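Local coordinates for T9SS C-terminal target domain-containing protein (Bacteroides cellulosilyticus, PDB 5JVK) that belongs to glycoside hydrolase family 39 and probably hydrolyses O-glycosidic bonds, probably as an endo-acting enzyme, at residues P293-F298 against L357-L362; N311-W316 against Y361-R366; L349-A354 against S490-Y495. All coordinates share one frame; numbering follows the deposited sequence.

Contact 1. Residues P293-F298 against L357-L362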
loop_
_atom_site.group_PDB
_atom_site.type_symbol
_atom_site.label_atom_id
_atom_site.label_comp_id
_atom_site.label_asym_id
_atom_site.label_seq_id
_atom_site.Cartn_x
_atom_site.Cartn_y
_atom_site.Cartn_z
ATOM N N PRO A 293 4.548 15.579 -4.691
ATOM C CA PRO A 293 5.727 14.722 -4.851
ATOM C C PRO A 293 6.787 14.828 -3.735
ATOM O O PRO A 293 7.930 14.425 -3.946
ATOM C CB PRO A 293 6.313 15.237 -6.166
ATOM C CG PRO A 293 6.042 16.705 -6.115
ATOM C CD PRO A 293 4.756 16.889 -5.337
ATOM N N ASN A 294 6.414 15.337 -2.560
ATOM C CA ASN A 294 7.377 15.607 -1.481
ATOM C C ASN A 294 7.629 14.363 -0.638
ATOM O O ASN A 294 6.895 13.378 -0.733
ATOM C CB ASN A 294 6.872 16.733 -0.577
ATOM C CG ASN A 294 6.526 17.986 -1.347
ATOM O OD1 ASN A 294 5.361 18.381 -1.425
ATOM N ND2 ASN A 294 7.532 18.608 -1.937
ATOM N N THR A 295 8.658 14.426 0.205
ATOM C CA THR A 295 8.983 13.325 1.116
ATOM C C THR A 295 7.870 13.129 2.155
ATOM O O THR A 295 7.137 14.071 2.462
ATOM C CB THR A 295 10.297 13.566 1.897
ATOM O OG1 THR A 295 10.159 14.715 2.743
ATOM C CG2 THR A 295 11.480 13.756 0.960
ATOM N N PRO A 296 7.745 11.908 2.705
ATOM C CA PRO A 296 6.874 11.722 3.863
ATOM C C PRO A 296 7.463 12.307 5.150
ATOM O O PRO A 296 6.718 12.562 6.090
ATOM C CB PRO A 296 6.759 10.201 3.969
ATOM C CG PRO A 296 8.040 9.699 3.406
ATOM C CD PRO A 296 8.376 10.642 2.287
ATOM N N ASP A 297 8.782 12.502 5.191
ATOM C CA ASP A 297 9.467 13.085 6.349
ATOM C C ASP A 297 9.031 14.525 6.592
ATOM O O ASP A 297 8.600 14.870 7.697
ATOM C CB ASP A 297 10.992 13.064 6.156
ATOM C CG ASP A 297 11.550 11.660 5.939
ATOM O OD1 ASP A 297 12.394 11.213 6.747
ATOM O OD2 ASP A 297 11.145 11.013 4.948
ATOM N N PHE A 298 9.150 15.355 5.553
ATOM C CA PHE A 298 8.894 16.799 5.643
ATOM C C PHE A 298 7.614 17.282 4.955
ATOM O O PHE A 298 7.055 18.304 5.367
ATOM C CB PHE A 298 10.081 17.581 5.082
ATOM C CG PHE A 298 11.405 17.226 5.703
ATOM C CD1 PHE A 298 11.542 17.064 7.084
ATOM C CD2 PHE A 298 12.538 17.092 4.905
ATOM C CE1 PHE A 298 12.774 16.752 7.643
ATOM C CE2 PHE A 298 13.771 16.782 5.462
ATOM C CZ PHE A 298 13.889 16.609 6.832
ATOM N N LEU A 357 7.748 4.846 -0.231
ATOM C CA LEU A 357 6.887 3.753 0.234
ATOM C C LEU A 357 7.436 3.145 1.523
ATOM O O LEU A 357 6.712 3.023 2.507
ATOM C CB LEU A 357 6.745 2.669 -0.839
ATOM C CG LEU A 357 5.730 1.543 -0.566
ATOM C CD1 LEU A 357 5.114 1.059 -1.871
ATOM C CD2 LEU A 357 6.330 0.362 0.192
ATOM N N ALA A 358 8.711 2.764 1.507
ATOM C CA ALA A 358 9.363 2.188 2.686
ATOM C C ALA A 358 9.344 3.162 3.855
ATOM O O ALA A 358 9.032 2.779 4.983
ATOM C CB ALA A 358 10.796 1.795 2.364
ATOM N N ARG A 359 9.670 4.420 3.568
ATOM C CA ARG A 359 9.694 5.475 4.579
ATOM C C ARG A 359 8.321 5.769 5.184
ATOM O O ARG A 359 8.223 6.040 6.383
ATOM C CB ARG A 359 10.351 6.747 4.016
ATOM C CG ARG A 359 11.864 6.649 4.058
ATOM C CD ARG A 359 12.600 7.469 3.016
ATOM N NE ARG A 359 12.417 8.910 3.149
ATOM C CZ ARG A 359 13.112 9.829 2.475
ATOM N NH1 ARG A 359 14.067 9.479 1.610
ATOM N NH2 ARG A 359 12.859 11.117 2.671
ATOM N N THR A 360 7.270 5.694 4.365
ATOM C CA THR A 360 5.890 5.837 4.856
ATOM C C THR A 360 5.557 4.802 5.932
ATOM O O THR A 360 5.073 5.159 7.005
ATOM C CB THR A 360 4.855 5.725 3.710
ATOM O OG1 THR A 360 5.013 6.832 2.822
ATOM C CG2 THR A 360 3.418 5.719 4.238
ATOM N N TYR A 361 5.820 3.533 5.642
ATOM C CA TYR A 361 5.477 2.455 6.576
ATOM C C TYR A 361 6.399 2.412 7.797
ATOM O O TYR A 361 5.955 2.072 8.896
ATOM C CB TYR A 361 5.425 1.104 5.855
ATOM C CG TYR A 361 4.250 1.005 4.908
ATOM C CD1 TYR A 361 2.947 0.995 5.397
ATOM C CD2 TYR A 361 4.432 0.937 3.527
ATOM C CE1 TYR A 361 1.860 0.912 4.544
ATOM C CE2 TYR A 361 3.347 0.853 2.661
ATOM C CZ TYR A 361 2.061 0.840 3.178
ATOM O OH TYR A 361 0.973 0.759 2.342
ATOM N N LEU A 362 7.666 2.779 7.608
ATOM C CA LEU A 362 8.607 2.905 8.723
ATOM C C LEU A 362 8.237 4.068 9.644
ATOM O O LEU A 362 8.224 3.903 10.866
ATOM C CB LEU A 362 10.043 3.053 8.214
ATOM C CG LEU A 362 10.618 1.790 7.562
ATOM C CD1 LEU A 362 11.831 2.120 6.702
ATOM C CD2 LEU A 362 10.972 0.738 8.601
#
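Pro-296 and Thr-360 mark the closest approach of the two backbones, their CA atoms 6.0 Å apart; an irregular loop, 293-298, here meets the flank of a helix, 357-362. The polar centre is a salt bridge between Asp-297 and Arg-359. The arginine grips side-on with two nitrogens, and both bonds end on the same oxygen: Arg-359 NH2 lies 2.9 Å and Arg-359 NE 3.0 Å from Asp-297 OD2. That oxygen sits at the guanidinium edge, near its plane, but the carboxylate stands almost upright to it, the two planes 84° apart. NE arrives on the syn side, somewhat out of the carboxylate plane, and NH2 from farther above the same face.

The loop follows the sixth strand of a (beta/alpha)8 barrel, and the helix joins the seventh strand to the eighth. Arginine suits this place because it has a further donor: NH1 reaches Ile-491 O, while Asp-297 OD1 serves Lys-430 and Trp-446, so the buried charges are answered. An alanine in place of Asp-297 would probably leave Arg-359 and Lys-430 without their shared counter-charge inside the protein.

Apolar atoms fill in beside the ion pair. Pro-296, rigid and compact, puts CG 3.8 Å from Arg-359 CB, the two side chains crossing at about a right angle. Thr-295 brings its methyl, CG2, to 3.4 Å from Arg-359 NH2. Its hydroxyl, with OG1 lying between the backbone N and the carbonyl carbon (chi1 63°), faces back into the loop and accepts from Phe-298 N at 3.1 Å, an ST motif that folds the loop around Asp-297. Pro-296 CB rests 4.0 Å from Thr-360 OG1, which bonds to Tyr-356 O in its own helix.

Contact 2. Residues N311-W316 against Y361-R366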
loop_
_atom_site.group_PDB
_atom_site.type_symbol
_atom_site.label_atom_id
_atom_site.label_comp_id
_atom_site.label_asym_id
_atom_site.label_seq_id
_atom_site.Cartn_x
_atom_site.Cartn_y
_atom_site.Cartn_z
ATOM N N ASN A 311 3.081 16.375 7.174
ATOM C CA ASN A 311 3.951 15.205 7.002
ATOM C C ASN A 311 3.571 14.126 8.010
ATOM O O ASN A 311 2.771 14.381 8.905
ATOM C CB ASN A 311 5.437 15.582 7.110
ATOM C CG ASN A 311 5.763 16.436 8.330
ATOM O OD1 ASN A 311 5.499 16.056 9.471
ATOM N ND2 ASN A 311 6.380 17.586 8.087
ATOM N N ILE A 312 4.130 12.927 7.865
ATOM C CA ILE A 312 3.779 11.807 8.751
ATOM C C ILE A 312 4.149 12.076 10.220
ATOM O O ILE A 312 3.327 11.828 11.097
ATOM C CB ILE A 312 4.352 10.451 8.258
ATOM C CG1 ILE A 312 3.657 10.037 6.957
ATOM C CG2 ILE A 312 4.175 9.364 9.317
ATOM C CD1 ILE A 312 4.231 8.803 6.294
ATOM N N PRO A 313 5.366 12.588 10.495
ATOM C CA PRO A 313 5.710 12.877 11.899
ATOM C C PRO A 313 4.851 13.946 12.603
ATOM O O PRO A 313 4.786 13.951 13.833
ATOM C CB PRO A 313 7.170 13.333 11.814
ATOM C CG PRO A 313 7.689 12.698 10.572
ATOM C CD PRO A 313 6.539 12.736 9.614
ATOM N N THR A 314 4.213 14.834 11.841
ATOM C CA THR A 314 3.299 15.832 12.400
ATOM C C THR A 314 1.861 15.330 12.425
ATOM O O THR A 314 1.179 15.456 13.444
ATOM C CB THR A 314 3.344 17.140 11.589
ATOM O OG1 THR A 314 4.687 17.632 11.553
ATOM C CG2 THR A 314 2.437 18.202 12.201
ATOM N N VAL A 315 1.404 14.780 11.303
ATOM C CA VAL A 315 0.004 14.367 11.138
ATOM C C VAL A 315 -0.378 13.164 12.017
ATOM O O VAL A 315 -1.461 13.161 12.610
ATOM C CB VAL A 315 -0.326 14.069 9.651
ATOM C CG1 VAL A 315 -1.720 13.460 9.490
ATOM C CG2 VAL A 315 -0.211 15.337 8.813
ATOM N N TRP A 316 0.495 12.157 12.100
ATOM C CA TRP A 316 0.168 10.923 12.832
ATOM C C TRP A 316 -0.097 11.195 14.330
ATOM O O TRP A 316 -1.163 10.824 14.826
ATOM C CB TRP A 316 1.222 9.807 12.626
ATOM C CG TRP A 316 0.930 8.806 11.503
ATOM C CD1 TRP A 316 0.960 7.441 11.606
ATOM C CD2 TRP A 316 0.584 9.090 10.136
ATOM N NE1 TRP A 316 0.656 6.861 10.400
ATOM C CE2 TRP A 316 0.424 7.846 9.479
ATOM C CE3 TRP A 316 0.396 10.269 9.402
ATOM C CZ2 TRP A 316 0.081 7.747 8.124
ATOM C CZ3 TRP A 316 0.053 10.170 8.047
ATOM C CH2 TRP A 316 -0.099 8.914 7.427
ATOM N N TYR A 361 5.820 3.533 5.642
ATOM C CA TYR A 361 5.477 2.455 6.576
ATOM C C TYR A 361 6.399 2.412 7.797
ATOM O O TYR A 361 5.955 2.072 8.896
ATOM C CB TYR A 361 5.425 1.104 5.855
ATOM C CG TYR A 361 4.250 1.005 4.908
ATOM C CD1 TYR A 361 2.947 0.995 5.397
ATOM C CD2 TYR A 361 4.432 0.937 3.527
ATOM C CE1 TYR A 361 1.860 0.912 4.544
ATOM C CE2 TYR A 361 3.347 0.853 2.661
ATOM C CZ TYR A 361 2.061 0.840 3.178
ATOM O OH TYR A 361 0.973 0.759 2.342
ATOM N N LEU A 362 7.666 2.779 7.608
ATOM C CA LEU A 362 8.607 2.905 8.723
ATOM C C LEU A 362 8.237 4.068 9.644
ATOM O O LEU A 362 8.224 3.903 10.866
ATOM C CB LEU A 362 10.043 3.053 8.214
ATOM C CG LEU A 362 10.618 1.790 7.562
ATOM C CD1 LEU A 362 11.831 2.120 6.702
ATOM C CD2 LEU A 362 10.972 0.738 8.601
ATOM N N LEU A 363 7.926 5.228 9.067
ATOM C CA LEU A 363 7.459 6.376 9.859
ATOM C C LEU A 363 6.058 6.157 10.458
ATOM O O LEU A 363 5.783 6.617 11.568
ATOM C CB LEU A 363 7.490 7.666 9.034
ATOM C CG LEU A 363 8.880 8.197 8.668
ATOM C CD1 LEU A 363 8.774 9.286 7.609
ATOM C CD2 LEU A 363 9.626 8.720 9.887
ATOM N N SER A 364 5.182 5.464 9.732
ATOM C CA SER A 364 3.841 5.141 10.241
ATOM C C SER A 364 3.905 4.273 11.505
ATOM O O SER A 364 3.239 4.569 12.495
ATOM C CB SER A 364 2.999 4.454 9.165
ATOM O OG SER A 364 1.758 4.009 9.682
ATOM N N ARG A 365 4.721 3.221 11.467
ATOM C CA ARG A 365 4.944 2.365 12.636
ATOM C C ARG A 365 5.636 3.121 13.779
ATOM O O ARG A 365 5.321 2.898 14.950
ATOM C CB ARG A 365 5.762 1.126 12.246
ATOM C CG ARG A 365 5.847 0.029 13.307
ATOM C CD ARG A 365 4.531 -0.710 13.503
ATOM N NE ARG A 365 4.129 -1.459 12.312
ATOM C CZ ARG A 365 4.638 -2.630 11.919
ATOM N NH1 ARG A 365 5.607 -3.234 12.606
ATOM N NH2 ARG A 365 4.177 -3.207 10.813
ATOM N N ARG A 366 6.574 4.006 13.440
ATOM C CA ARG A 366 7.261 4.842 14.439
ATOM C C ARG A 366 6.266 5.633 15.282
ATOM O O ARG A 366 6.317 5.587 16.510
ATOM C CB ARG A 366 8.232 5.804 13.756
ATOM C CG ARG A 366 9.075 6.646 14.703
ATOM C CD ARG A 366 9.650 7.842 13.977
ATOM N NE ARG A 366 10.434 8.698 14.861
ATOM C CZ ARG A 366 10.875 9.921 14.555
ATOM N NH1 ARG A 366 10.605 10.485 13.375
ATOM N NH2 ARG A 366 11.590 10.595 15.450
#
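Ile-312 and Leu-363 come nearest, with CA atoms 6.7 Å apart, where the short helical segments 312-316 and 361-366 run 38° from parallel and their axes approach to 9.6 Å. The beta-branched Ile-312 fills the gap with its CG2 methyl, anti to the backbone N, which lies 3.7 Å from Leu-363 CB. The same methyl rests over one face of the Trp-316 ring, towards its rim, so it is held between the opposing helix and the next turn of its own. Pro-313 adds a looser contact, CG to Leu-363 CD2 at 4.5 Å.

Trp-316 turns the edge of its ring to Ser-364: NE1 lies 3.1 Å from Ser-364 OG, near the indole plane. Serine is small enough to let the broad ring come this close to the helix.

Asn-311 is the N-cap of the first helix. Its OD1 accepts from Thr-314 N at 3.0 Å and from Thr-314 OG1 at 2.7 Å. Pro-313, which has no N-H, suits a first turn, where amides lack helical acceptors.

Leu-363 packs on Trp-446 of strand 439-447, Ser-364 on Val-373 of the eighth barrel strand, and Leu-362 on Val-411 and Leu-415 of helix 403-415, the next helix of the outer layer. The two helices are successive members of that layer, the second meeting the first on one flank and strand 439-447 on another.

Contact 3. Residues L349-A354 against S490-Y495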
loop_
_atom_site.group_PDB
_atom_site.type_symbol
_atom_site.label_atom_id
_atom_site.label_comp_id
_atom_site.label_asym_id
_atom_site.label_seq_id
_atom_site.Cartn_x
_atom_site.Cartn_y
_atom_site.Cartn_z
ATOM N N LEU A 349 10.706 10.037 -9.498
ATOM C CA LEU A 349 11.465 8.930 -10.073
ATOM C C LEU A 349 10.909 7.623 -9.508
ATOM O O LEU A 349 10.319 7.621 -8.424
ATOM C CB LEU A 349 12.946 9.052 -9.708
ATOM C CG LEU A 349 13.718 10.296 -10.154
ATOM C CD1 LEU A 349 15.058 10.373 -9.434
ATOM C CD2 LEU A 349 13.918 10.292 -11.661
ATOM N N ASP A 350 11.106 6.518 -10.225
ATOM C CA ASP A 350 10.710 5.194 -9.723
ATOM C C ASP A 350 11.370 4.891 -8.375
ATOM O O ASP A 350 10.736 4.334 -7.483
ATOM C CB ASP A 350 11.090 4.082 -10.718
ATOM C CG ASP A 350 10.098 3.930 -11.869
ATOM O OD1 ASP A 350 8.959 4.440 -11.788
ATOM O OD2 ASP A 350 10.473 3.266 -12.864
ATOM N N ILE A 351 12.641 5.258 -8.242
ATOM C CA ILE A 351 13.403 4.982 -7.027
ATOM C C ILE A 351 12.944 5.852 -5.846
ATOM O O ILE A 351 13.021 5.416 -4.694
ATOM C CB ILE A 351 14.934 5.100 -7.280
ATOM C CG1 ILE A 351 15.717 4.320 -6.225
ATOM C CG2 ILE A 351 15.400 6.553 -7.332
ATOM C CD1 ILE A 351 15.561 2.812 -6.313
ATOM N N GLU A 352 12.466 7.065 -6.137
ATOM C CA GLU A 352 11.855 7.925 -5.114
ATOM C C GLU A 352 10.545 7.324 -4.595
ATOM O O GLU A 352 10.325 7.273 -3.384
ATOM C CB GLU A 352 11.635 9.349 -5.642
ATOM C CG GLU A 352 12.929 10.144 -5.791
ATOM C CD GLU A 352 12.761 11.491 -6.485
ATOM O OE1 GLU A 352 11.733 11.722 -7.160
ATOM O OE2 GLU A 352 13.680 12.331 -6.364
ATOM N N GLN A 353 9.698 6.856 -5.515
ATOM C CA GLN A 353 8.448 6.162 -5.166
ATOM C C GLN A 353 8.709 4.972 -4.232
ATOM O O GLN A 353 7.981 4.770 -3.257
ATOM C CB GLN A 353 7.714 5.676 -6.429
ATOM C CG GLN A 353 6.271 5.232 -6.183
ATOM C CD GLN A 353 5.709 4.290 -7.247
ATOM O OE1 GLN A 353 6.429 3.482 -7.835
ATOM N NE2 GLN A 353 4.398 4.373 -7.476
ATOM N N ALA A 354 9.746 4.196 -4.539
ATOM C CA ALA A 354 10.151 3.066 -3.709
ATOM C C ALA A 354 10.638 3.528 -2.340
ATOM O O ALA A 354 10.177 3.032 -1.312
ATOM C CB ALA A 354 11.236 2.263 -4.412
ATOM N N SER A 490 21.345 6.645 1.792
ATOM C CA SER A 490 20.630 7.165 0.637
ATOM C C SER A 490 19.185 7.460 1.033
ATOM O O SER A 490 18.777 7.224 2.176
ATOM C CB SER A 490 20.669 6.156 -0.521
ATOM O OG SER A 490 19.846 5.030 -0.268
ATOM N N ILE A 491 18.420 7.977 0.078
ATOM C CA ILE A 491 16.969 8.132 0.244
ATOM C C ILE A 491 16.270 6.795 0.532
ATOM O O ILE A 491 15.270 6.763 1.250
ATOM C CB ILE A 491 16.303 8.861 -0.958
ATOM C CG1 ILE A 491 16.442 8.072 -2.272
ATOM C CG2 ILE A 491 16.877 10.268 -1.111
ATOM C CD1 ILE A 491 15.666 8.673 -3.424
ATOM N N LEU A 492 16.814 5.708 -0.017
ATOM C CA LEU A 492 16.299 4.359 0.203
ATOM C C LEU A 492 16.764 3.840 1.564
ATOM O O LEU A 492 17.966 3.781 1.810
ATOM C CB LEU A 492 16.804 3.423 -0.891
ATOM C CG LEU A 492 16.404 3.782 -2.330
ATOM C CD1 LEU A 492 17.443 3.288 -3.328
ATOM C CD2 LEU A 492 15.020 3.231 -2.642
ATOM N N PRO A 493 15.824 3.467 2.457
ATOM C CA PRO A 493 16.269 2.968 3.759
ATOM C C PRO A 493 17.084 1.679 3.695
ATOM O O PRO A 493 16.819 0.815 2.855
ATOM C CB PRO A 493 14.957 2.718 4.513
ATOM C CG PRO A 493 13.975 3.622 3.868
ATOM C CD PRO A 493 14.358 3.642 2.421
ATOM N N GLN A 494 18.075 1.580 4.578
ATOM C CA GLN A 494 18.803 0.339 4.817
ATOM C C GLN A 494 18.550 -0.079 6.256
ATOM O O GLN A 494 18.069 0.718 7.063
ATOM C CB GLN A 494 20.299 0.507 4.534
ATOM C CG GLN A 494 21.063 1.371 5.528
ATOM C CD GLN A 494 22.405 1.812 4.988
ATOM O OE1 GLN A 494 23.446 1.342 5.439
ATOM N NE2 GLN A 494 22.387 2.712 4.010
ATOM N N TYR A 495 18.888 -1.326 6.568
ATOM C CA TYR A 495 18.477 -1.962 7.812
ATOM C C TYR A 495 19.619 -2.741 8.467
ATOM O O TYR A 495 20.347 -3.467 7.787
ATOM C CB TYR A 495 17.311 -2.917 7.537
ATOM C CG TYR A 495 16.198 -2.328 6.696
ATOM C CD1 TYR A 495 15.167 -1.598 7.282
ATOM C CD2 TYR A 495 16.178 -2.501 5.314
ATOM C CE1 TYR A 495 14.143 -1.059 6.515
ATOM C CE2 TYR A 495 15.160 -1.969 4.537
ATOM C CZ TYR A 495 14.146 -1.246 5.141
ATOM O OH TYR A 495 13.137 -0.714 4.375
#
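Ile-351 and Leu-492 interlock at the centre of this largely apolar junction, their side chains crossing at about a right angle. Ile-351 CG1 lies 3.5 Å from Leu-492 CD1, and the Ile-351 CD1 methyl meets both branches of the leucine, 3.6 Å from CD1 and 3.7 Å from CD2. With CG1 anti to the backbone N (chi1 -158°), the longer arm of the isoleucine reaches the leucine fork. The fork's CD2 also approaches Ala-354 CB at 4.3 Å; alanine's single methyl leaves room for it one turn on. Ile-491 applies CD1 to the aliphatic part of Glu-352, 3.9 Å from CG.

Further out, Glu-352 turns its carboxylate back to the helix start: OE1 accepts from the N-cap residue, Leu-349 N, at 3.1 Å and a nearly straight 163°. Leucine cannot return a side-chain bond, so this is not a full capping box; glutamate suits the place because its stem can pack while its end bonds to the N-cap amide. Leu-492 also touches Ala-355 of the same helix and, from a loop, Trp-471, while Ile-351 touches Tyr-45.

The loop leads into strand 494-498 of an antiparallel sheet, and the helix belongs to the layer that surrounds the barrel. Such a seam between a catalytic (beta/alpha)8 barrel and an accessory beta domain is in keeping with the multidomain build of family 39 enzymes.

In the fold
All three contacts use helix 350-366, which joins the seventh and eighth strands of the barrel. Contact 3 takes its first turns, contact 1 its middle and contact 2 its end; contacts 1 and 2 overlap at Tyr-361 and Leu-362. Their centres lie about 8 Å (1 to 2), 9 Å (1 to 3) and 16 Å (2 to 3) apart. Along the chain come loop 293-298, then helix start 311-316, the shared helix, and much later 490-495. Contacts 1 and 2 join parts of the barrel domain, with a probable bond from Ile-312 N to Pro-296 O between them. Contact 3 joins that domain to the antiparallel sheet that follows it, and Arg-359 of contact 1 reaches across to Ile-491.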